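Local atomic coordinates of 5,10-methylenetetrahydromethanopterin reductase (Methanopyrus kandleri, PDB entry 1EZW), a protein that catalyses the reversible, coenzyme F420-dependent reduction of methylene-tetrahydromethanopterin to methyl-tetrahydromethanopterin, a step in methanogenesis from carbon dioxide. Residues Phe6-Leu11 / Lys334-Val339. Numbering follows the deposited sequence.
Sequences FGIELL and KAIELV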
ATOM      1  N   PHE A   6      17.712  -5.221 -17.833  1.00 18.37           N
ATOM      2  CA  PHE A   6      18.445  -4.656 -16.709  1.00 16.86           C
ATOM      3  C   PHE A   6      17.715  -4.987 -15.402  1.00 17.07           C
ATOM      4  O   PHE A   6      16.487  -4.910 -15.335  1.00 18.06           O
ATOM      5  CB  PHE A   6      18.556  -3.144 -16.857  1.00 18.81           C
ATOM      6  CG  PHE A   6      19.534  -2.735 -17.927  1.00 20.26           C
ATOM      7  CD1 PHE A   6      19.172  -2.828 -19.265  1.00 21.27           C
ATOM      8  CD2 PHE A   6      20.825  -2.392 -17.586  1.00 21.94           C
ATOM      9  CE1 PHE A   6      20.114  -2.593 -20.270  1.00 23.57           C
ATOM     10  CE2 PHE A   6      21.797  -2.152 -18.596  1.00 22.94           C
ATOM     11  CZ  PHE A   6      21.424  -2.258 -19.917  1.00 23.36           C
ATOM     12  N   GLY A   7      18.478  -5.381 -14.410  1.00 17.83           N
ATOM     13  CA  GLY A   7      17.904  -5.688 -13.100  1.00 17.54           C
ATOM     14  C   GLY A   7      18.593  -4.810 -12.071  1.00 18.17           C
ATOM     15  O   GLY A   7      19.625  -4.165 -12.346  1.00 17.02           O
ATOM     16  N   ILE A   8      18.033  -4.774 -10.867  1.00 16.15           N
ATOM     17  CA  ILE A   8      18.629  -4.016  -9.786  1.00 18.17           C
ATOM     18  C   ILE A   8      18.617  -4.937  -8.583  1.00 19.32           C
ATOM     19  O   ILE A   8      17.649  -5.676  -8.378  1.00 18.03           O
ATOM     20  CB  ILE A   8      17.846  -2.699  -9.505  1.00 17.51           C
ATOM     21  CG1 ILE A   8      18.594  -1.932  -8.416  1.00 19.40           C
ATOM     22  CG2 ILE A   8      16.388  -2.983  -9.133  1.00 18.22           C
ATOM     23  CD1 ILE A   8      18.130  -0.529  -8.287  1.00 23.68           C
ATOM     24  N   GLU A   9      19.705  -4.919  -7.823  1.00 19.65           N
ATOM     25  CA  GLU A   9      19.802  -5.769  -6.635  1.00 23.02           C
ATOM     26  C   GLU A   9      20.086  -4.842  -5.483  1.00 24.20           C
ATOM     27  O   GLU A   9      21.047  -4.079  -5.498  1.00 23.37           O
ATOM     28  CB  GLU A   9      20.915  -6.829  -6.820  1.00 27.78           C
ATOM     29  CG  GLU A   9      21.304  -7.585  -5.561  1.00 34.00           C
ATOM     30  CD  GLU A   9      22.456  -6.924  -4.849  1.00 37.49           C
ATOM     31  OE1 GLU A   9      23.546  -6.764  -5.468  1.00 39.45           O
ATOM     32  OE2 GLU A   9      22.285  -6.549  -3.673  1.00 39.69           O
ATOM     33  N   LEU A  10      19.220  -4.904  -4.467  1.00 25.96           N
ATOM     34  CA  LEU A  10      19.356  -4.045  -3.298  1.00 27.55           C
ATOM     35  C   LEU A  10      19.437  -4.897  -2.042  1.00 27.27           C
ATOM     36  O   LEU A  10      18.689  -5.880  -1.889  1.00 27.71           O
ATOM     37  CB  LEU A  10      18.153  -3.095  -3.201  1.00 29.39           C
ATOM     38  CG  LEU A  10      18.075  -2.022  -4.302  1.00 31.29           C
ATOM     39  CD1 LEU A  10      16.740  -1.317  -4.302  1.00 32.30           C
ATOM     40  CD2 LEU A  10      19.197  -1.021  -4.118  1.00 33.64           C
ATOM     41  N   LEU A  11      20.402  -4.555  -1.180  1.00 28.10           N
ATOM     42  CA  LEU A  11      20.559  -5.232   0.103  1.00 27.99           C
ATOM     43  C   LEU A  11      19.511  -4.497   0.959  1.00 24.84           C
ATOM     44  O   LEU A  11      19.476  -3.273   1.008  1.00 24.88           O
ATOM     45  CB  LEU A  11      21.937  -4.953   0.712  1.00 31.24           C
ATOM     46  CG  LEU A  11      22.216  -5.742   1.990  1.00 34.82           C
ATOM     47  CD1 LEU A  11      22.528  -7.190   1.591  1.00 36.32           C
ATOM     48  CD2 LEU A  11      23.403  -5.141   2.760  1.00 37.57           C
ATOM     49  N   LYS A 334      19.954   8.921  -8.278  1.00 21.01           N
ATOM     50  CA  LYS A 334      20.441   9.610  -9.484  1.00 22.63           C
ATOM     51  C   LYS A 334      21.135   8.603 -10.397  1.00 20.33           C
ATOM     52  O   LYS A 334      21.064   8.732 -11.618  1.00 21.49           O
ATOM     53  CB  LYS A 334      21.459  10.703  -9.127  1.00 28.50           C
ATOM     54  CG  LYS A 334      20.925  11.894  -8.367  1.00 34.15           C
ATOM     55  CD  LYS A 334      22.143  12.609  -7.706  1.00 39.21           C
ATOM     56  CE  LYS A 334      23.337  12.736  -8.688  1.00 42.01           C
ATOM     57  NZ  LYS A 334      24.638  13.031  -7.991  1.00 42.78           N
ATOM     58  N   ALA A 335      21.776   7.607  -9.804  1.00 20.86           N
ATOM     59  CA  ALA A 335      22.483   6.564 -10.579  1.00 20.39           C
ATOM     60  C   ALA A 335      21.488   5.724 -11.381  1.00 19.77           C
ATOM     61  O   ALA A 335      21.664   5.430 -12.567  1.00 19.47           O
ATOM     62  CB  ALA A 335      23.320   5.687  -9.633  1.00 20.90           C
ATOM     63  N   ILE A 336      20.403   5.327 -10.733  1.00 18.58           N
ATOM     64  CA  ILE A 336      19.399   4.566 -11.437  1.00 17.39           C
ATOM     65  C   ILE A 336      18.842   5.356 -12.618  1.00 17.49           C
ATOM     66  O   ILE A 336      18.608   4.813 -13.690  1.00 18.93           O
ATOM     67  CB  ILE A 336      18.238   4.179 -10.447  1.00 16.84           C
ATOM     68  CG1 ILE A 336      18.789   3.186  -9.416  1.00 18.33           C
ATOM     69  CG2 ILE A 336      17.021   3.610 -11.224  1.00 18.36           C
ATOM     70  CD1 ILE A 336      17.866   2.969  -8.179  1.00 18.42           C
ATOM     71  N   GLU A 337      18.596   6.649 -12.400  1.00 19.43           N
ATOM     72  CA  GLU A 337      18.058   7.496 -13.454  1.00 21.41           C
ATOM     73  C   GLU A 337      19.076   7.658 -14.594  1.00 21.72           C
ATOM     74  O   GLU A 337      18.698   7.689 -15.765  1.00 21.44           O
ATOM     75  CB  GLU A 337      17.669   8.860 -12.850  1.00 22.21           C
ATOM     76  CG  GLU A 337      16.446   8.731 -11.930  1.00 20.77           C
ATOM     77  CD  GLU A 337      16.042  10.040 -11.305  1.00 24.99           C
ATOM     78  OE1 GLU A 337      16.953  10.833 -10.939  1.00 24.65           O
ATOM     79  OE2 GLU A 337      14.828  10.254 -11.157  1.00 22.66           O
ATOM     80  N   LEU A 338      20.348   7.755 -14.236  1.00 21.83           N
ATOM     81  CA  LEU A 338      21.399   7.903 -15.256  1.00 23.44           C
ATOM     82  C   LEU A 338      21.433   6.610 -16.095  1.00 23.21           C
ATOM     83  O   LEU A 338      21.554   6.635 -17.331  1.00 24.86           O
ATOM     84  CB  LEU A 338      22.724   8.215 -14.545  1.00 24.47           C
ATOM     85  CG  LEU A 338      23.873   8.693 -15.421  1.00 28.48           C
ATOM     86  CD1 LEU A 338      23.384   9.825 -16.352  1.00 27.86           C
ATOM     87  CD2 LEU A 338      25.007   9.126 -14.524  1.00 28.64           C
ATOM     88  N   VAL A 339      21.259   5.452 -15.460  1.00 22.43           N
ATOM     89  CA  VAL A 339      21.178   4.218 -16.246  1.00 20.23           C
ATOM     90  C   VAL A 339      19.941   4.240 -17.167  1.00 21.41           C
ATOM     91  O   VAL A 339      20.022   3.906 -18.347  1.00 21.72           O
ATOM     92  CB  VAL A 339      21.104   2.947 -15.317  1.00 20.06           C
ATOM     93  CG1 VAL A 339      20.824   1.657 -16.166  1.00 19.90           C
ATOM     94  CG2 VAL A 339      22.380   2.795 -14.563  1.00 19.54           C
TER
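Ile8 and Ile336 meet through their delta methyls, CD1 of Ile8 lying 3.5 Å from CD1 of Ile336. The same methyl of Ile8 is also 3.9 Å from CG1 of Ile336, and the two side chains cross at about a right angle. Both are extended at chi2. In Ile8 the CG1 branch stands opposite the backbone N (chi1 -177°), which carries the methyl out from the strand to the helix; the CA–CB bond of Ile336 does not aim at the strand, and it is the outer part of its CG1–CD1 arm that closes the distance. One turn further along the helix, the second apolar pair is looser: CG1 of Val339 approaches CD2 of Phe6 at 4.3 Å, meeting the ring obliquely.

These two pairs account for the contact. Both are apolar side chain on side chain, the CA atoms of Ile8 and Ile336 are 8.8 Å apart, and 115 Å² is buried in all. All four of these residues are buried.

In the TIM barrel, strand 5-10 is the first strand and is hydrogen-bonded between strands 33-36 and 321-324; Phe6 and Ile8 turn outward from it to the surrounding helical layer. Helix 332-342, which follows the last barrel strand, carries Glu337, salt-bridged to Lys15 of a neighbouring subunit. The helix packs beside helix 16-28, where Ile8 also touches Ala26 and Ile336 touches Val25, and strand 232-234 borders it through Phe232 and Ile234 against Val339.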